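Local coordinates for glutathione S-transferase 2 (Onchocerca volvulus, PDB 1TU7), which catalyses the conjugation of glutathione to electrophilic compounds as a homodimeric pi-class transferase and appears to be central to the parasite's detoxification system, at residues 95-100 with 155-160. Residues are numbered along the deposited sequence; the frame is centred on the assembly and turned at random.
Sequences RDLHVK and FEELDV. With GSH (glutathione), chain E.
The imidazole of His98 meets the carboxylate of Glu157 at its edge, on the ND1 side, with the ring and carboxylate planes standing 86° apart. ND1 donates to both oxygens: the bond to Glu157 OE1 measures 2.7 Å and uses the syn lone pair of that oxygen, while the one from His98 ND1 to Glu157 OE2 is weak, at 3.0 Å. Neither is straight; the N-H...OE1 angle is 130°, and OE1 sits tilted out of the ring plane. The two oxygens thus share one N-H, and the carboxyl carbon lies in the plane of the ring between them. Both side chains leave their helices with CG anti to the backbone N, but Glu157 then bends at its second torsion (chi2 65°), which brings the carboxylate against CB of His98 as well as to ND1. Leu97 comes in at a slant, its CD2 methyl resting 3.9 Å from CG of Glu157; Leu97 also packs against Tyr116, Glu124 and Phe128 of helix 109-132.

The contact joins helices 81-107 and 149-164 of the all-helical C-terminal domain of the GST fold. On another side of helix 81-107, the carboxylate of Asp96 takes hydrogen bonds from N1 of the glutathione held in the second subunit's site, 2.9 Å from both OD1 and OD2, and from Gln62 of the second subunit. The hydrogen-bonded pair thus sits on the same short run of helix 81-107 as Asp96 and Arg95, which reach the glutathiones.

Glu157 OE2 has a further partner in His161, one turn along its own helix, so two histidines share a buried carboxylate. The bond to OE1 puts a proton on ND1 of His98, and the buried carboxylate would probably favour a charged imidazole there.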
ATOM      1  N   ARG A  95      -3.055   2.162  -6.699  1.00 12.59           N
ATOM      2  CA  ARG A  95      -1.916   1.244  -6.555  1.00 13.51           C
ATOM      3  C   ARG A  95      -2.298  -0.168  -6.960  1.00 13.08           C
ATOM      4  O   ARG A  95      -1.480  -0.878  -7.580  1.00 14.20           O
ATOM      5  CB  ARG A  95      -1.383   1.296  -5.137  1.00 14.53           C
ATOM      6  CG  ARG A  95      -0.701   2.590  -4.842  1.00 16.38           C
ATOM      7  CD  ARG A  95      -0.446   2.819  -3.394  1.00 21.73           C
ATOM      8  NE  ARG A  95       0.612   1.961  -2.902  1.00 22.89           N
ATOM      9  CZ  ARG A  95       1.901   2.328  -2.779  1.00 24.23           C
ATOM     10  NH1 ARG A  95       2.321   3.535  -3.132  1.00 22.99           N
ATOM     11  NH2 ARG A  95       2.773   1.452  -2.308  1.00 23.48           N
ATOM     12  N   ASP A  96      -3.514  -0.590  -6.676  1.00 13.49           N
ATOM     13  CA  ASP A  96      -3.956  -1.919  -7.110  1.00 14.42           C
ATOM     14  C   ASP A  96      -3.972  -2.018  -8.638  1.00 15.14           C
ATOM     15  O   ASP A  96      -3.588  -3.054  -9.199  1.00 15.16           O
ATOM     16  CB  ASP A  96      -5.321  -2.285  -6.593  1.00 14.26           C
ATOM     17  CG  ASP A  96      -5.329  -2.746  -5.179  1.00 17.93           C
ATOM     18  OD1 ASP A  96      -4.285  -3.152  -4.653  1.00 21.41           O
ATOM     19  OD2 ASP A  96      -6.375  -2.682  -4.545  1.00 18.98           O
ATOM     20  N   LEU A  97      -4.456  -0.983  -9.332  1.00 13.49           N
ATOM     21  CA  LEU A  97      -4.423  -1.004 -10.785  1.00 14.01           C
ATOM     22  C   LEU A  97      -2.981  -1.073 -11.229  1.00 13.48           C
ATOM     23  O   LEU A  97      -2.664  -1.786 -12.169  1.00 14.03           O
ATOM     24  CB  LEU A  97      -5.132   0.192 -11.391  1.00 13.35           C
ATOM     25  CG  LEU A  97      -5.112   0.254 -12.916  1.00 14.36           C
ATOM     26  CD1 LEU A  97      -5.651  -1.019 -13.526  1.00 15.25           C
ATOM     27  CD2 LEU A  97      -5.897   1.470 -13.387  1.00 15.92           C
ATOM     28  N   HIS A  98      -2.084  -0.344 -10.570  1.00 13.20           N
ATOM     29  CA  HIS A  98      -0.701  -0.338 -10.965  1.00 13.39           C
ATOM     30  C   HIS A  98      -0.058  -1.710 -10.809  1.00 13.50           C
ATOM     31  O   HIS A  98       0.787  -2.086 -11.622  1.00 14.21           O
ATOM     32  CB  HIS A  98       0.080   0.716 -10.169  1.00 13.55           C
ATOM     33  CG  HIS A  98       1.380   1.044 -10.807  1.00 14.94           C
ATOM     34  ND1 HIS A  98       1.447   1.802 -11.948  1.00 20.78           N
ATOM     35  CD2 HIS A  98       2.649   0.648 -10.542  1.00 15.41           C
ATOM     36  CE1 HIS A  98       2.710   1.915 -12.321  1.00 21.26           C
ATOM     37  NE2 HIS A  98       3.459   1.244 -11.473  1.00 17.51           N
ATOM     38  N   VAL A  99      -0.489  -2.474  -9.817  1.00 14.20           N
ATOM     39  CA  VAL A  99       0.006  -3.847  -9.642  1.00 15.28           C
ATOM     40  C   VAL A  99      -0.410  -4.687 -10.847  1.00 15.00           C
ATOM     41  O   VAL A  99       0.397  -5.452 -11.385  1.00 15.44           O
ATOM     42  CB  VAL A  99      -0.531  -4.470  -8.341  1.00 16.33           C
ATOM     43  CG1 VAL A  99      -0.273  -5.977  -8.271  1.00 18.53           C
ATOM     44  CG2 VAL A  99       0.120  -3.822  -7.148  1.00 18.13           C
ATOM     45  N   LYS A 100      -1.640  -4.541 -11.298  1.00 14.26           N
ATOM     46  CA  LYS A 100      -2.107  -5.300 -12.461  1.00 14.78           C
ATOM     47  C   LYS A 100      -1.345  -4.903 -13.712  1.00 13.82           C
ATOM     48  O   LYS A 100      -0.912  -5.767 -14.510  1.00 15.66           O
ATOM     49  CB  LYS A 100      -3.604  -5.115 -12.696  1.00 15.00           C
ATOM     50  CG  LYS A 100      -4.451  -5.733 -11.587  1.00 17.49           C
ATOM     51  CD  LYS A 100      -5.946  -5.562 -11.799  1.00 19.57           C
ATOM     52  CE  LYS A 100      -6.710  -6.095 -10.592  1.00 20.67           C
ATOM     53  NZ  LYS A 100      -6.533  -5.278  -9.346  1.00 23.18           N
ATOM     54  N   PHE A 155      -3.389  10.710 -11.783  1.00 11.69           N
ATOM     55  CA  PHE A 155      -2.893  11.308 -13.009  1.00 11.83           C
ATOM     56  C   PHE A 155      -1.871  10.396 -13.681  1.00 11.66           C
ATOM     57  O   PHE A 155      -1.973  10.081 -14.873  1.00 11.80           O
ATOM     58  CB  PHE A 155      -2.294  12.691 -12.728  1.00 11.64           C
ATOM     59  CG  PHE A 155      -1.624  13.329 -13.922  1.00 11.83           C
ATOM     60  CD1 PHE A 155      -0.388  13.927 -13.790  1.00 11.92           C
ATOM     61  CD2 PHE A 155      -2.241  13.363 -15.162  1.00 13.85           C
ATOM     62  CE1 PHE A 155       0.246  14.510 -14.846  1.00 13.75           C
ATOM     63  CE2 PHE A 155      -1.624  13.968 -16.234  1.00 13.33           C
ATOM     64  CZ  PHE A 155      -0.383  14.546 -16.077  1.00 12.48           C
ATOM     65  N   GLU A 156      -0.872   9.960 -12.944  1.00 10.94           N
ATOM     66  CA  GLU A 156       0.152   9.115 -13.524  1.00 12.02           C
ATOM     67  C   GLU A 156      -0.430   7.800 -14.022  1.00 13.07           C
ATOM     68  O   GLU A 156      -0.100   7.347 -15.104  1.00 12.58           O
ATOM     69  CB  GLU A 156       1.267   8.864 -12.503  1.00 11.82           C
ATOM     70  CG  GLU A 156       2.337   7.898 -12.987  1.00 11.18           C
ATOM     71  CD  GLU A 156       3.247   8.398 -14.092  1.00 11.84           C
ATOM     72  OE1 GLU A 156       3.059   9.550 -14.564  1.00 13.57           O
ATOM     73  OE2 GLU A 156       4.182   7.619 -14.448  1.00 12.14           O
ATOM     74  N   GLU A 157      -1.323   7.198 -13.260  1.00 12.12           N
ATOM     75  CA  GLU A 157      -1.889   5.906 -13.669  1.00 12.69           C
ATOM     76  C   GLU A 157      -2.690   6.054 -14.941  1.00 12.64           C
ATOM     77  O   GLU A 157      -2.596   5.194 -15.840  1.00 13.19           O
ATOM     78  CB  GLU A 157      -2.712   5.286 -12.548  1.00 12.28           C
ATOM     79  CG  GLU A 157      -2.820   3.783 -12.689  1.00 13.29           C
ATOM     80  CD  GLU A 157      -1.482   3.125 -12.530  1.00 16.74           C
ATOM     81  OE1 GLU A 157      -0.566   3.666 -11.869  1.00 16.81           O
ATOM     82  OE2 GLU A 157      -1.335   2.020 -13.083  1.00 19.34           O
ATOM     83  N   LEU A 158      -3.462   7.120 -15.065  1.00 12.39           N
ATOM     84  CA  LEU A 158      -4.209   7.376 -16.299  1.00 12.19           C
ATOM     85  C   LEU A 158      -3.248   7.649 -17.449  1.00 13.61           C
ATOM     86  O   LEU A 158      -3.482   7.209 -18.572  1.00 13.36           O
ATOM     87  CB  LEU A 158      -5.150   8.554 -16.127  1.00 12.76           C
ATOM     88  CG  LEU A 158      -6.270   8.310 -15.113  1.00 13.41           C
ATOM     89  CD1 LEU A 158      -7.051   9.570 -14.930  1.00 14.18           C
ATOM     90  CD2 LEU A 158      -7.171   7.119 -15.460  1.00 14.81           C
ATOM     91  N   ASP A 159      -2.171   8.370 -17.195  1.00 12.83           N
ATOM     92  CA  ASP A 159      -1.243   8.741 -18.249  1.00 12.77           C
ATOM     93  C   ASP A 159      -0.545   7.500 -18.794  1.00 13.25           C
ATOM     94  O   ASP A 159      -0.462   7.302 -19.996  1.00 12.94           O
ATOM     95  CB  ASP A 159      -0.247   9.757 -17.728  1.00 12.46           C
ATOM     96  CG  ASP A 159       0.466  10.462 -18.832  1.00 13.43           C
ATOM     97  OD1 ASP A 159      -0.167  11.346 -19.450  1.00 15.15           O
ATOM     98  OD2 ASP A 159       1.613  10.158 -19.169  1.00 15.25           O
ATOM     99  N   VAL A 160      -0.061   6.638 -17.915  1.00 13.08           N
ATOM    100  CA  VAL A 160       0.623   5.429 -18.404  1.00 13.70           C
ATOM    101  C   VAL A 160      -0.338   4.515 -19.125  1.00 14.06           C
ATOM    102  O   VAL A 160       0.027   3.870 -20.113  1.00 13.77           O
ATOM    103  CB  VAL A 160       1.407   4.684 -17.313  1.00 14.85           C
ATOM    104  CG1 VAL A 160       2.382   5.616 -16.627  1.00 14.24           C
ATOM    105  CG2 VAL A 160       0.527   3.968 -16.361  1.00 16.86           C
TER
HETATM  106  N1  GSH E1002      -5.420  -3.559  -1.968  1.00 13.76           N
HETATM  107  CA1 GSH E1002      -6.491  -4.334  -1.454  1.00 12.92           C
HETATM  108  C1  GSH E1002      -6.673  -4.187  -0.028  1.00 13.48           C
HETATM  109  O11 GSH E1002      -7.734  -4.175   0.651  1.00 12.36           O
HETATM  110  O12 GSH E1002      -5.521  -4.182   0.636  1.00 13.28           O
HETATM  111  CB1 GSH E1002      -6.728  -5.708  -2.001  1.00 12.83           C
HETATM  112  CG1 GSH E1002      -8.109  -6.314  -1.714  1.00 12.94           C
HETATM  113  CD1 GSH E1002      -8.223  -7.714  -2.274  1.00 15.85           C
HETATM  114  OE1 GSH E1002      -7.238  -8.203  -3.076  1.00 17.52           O
HETATM  115  N2  GSH E1002      -9.308  -8.391  -1.961  1.00 17.22           N
HETATM  116  CA2 GSH E1002      -9.506  -9.783  -2.335  1.00 19.13           C
HETATM  117  C2  GSH E1002     -10.878  -9.891  -2.892  1.00 19.81           C
HETATM  118  O2  GSH E1002     -11.861  -9.105  -2.373  1.00 16.92           O
HETATM  119  CB2 GSH E1002      -9.466 -10.677  -1.112  1.00 21.61           C
HETATM  120  SG2 GSH E1002      -7.824 -10.750  -0.368  1.00 28.60           S
HETATM  121  N3  GSH E1002     -11.137 -10.759  -3.837  1.00 21.54           N
HETATM  122  CA3 GSH E1002     -12.512 -11.030  -4.236  1.00 22.48           C
HETATM  123  C3  GSH E1002     -12.756 -10.596  -5.657  1.00 24.06           C
HETATM  124  O31 GSH E1002     -13.953 -10.983  -6.305  1.00 25.37           O
HETATM  125  O32 GSH E1002     -11.899  -9.859  -6.323  1.00 24.78           O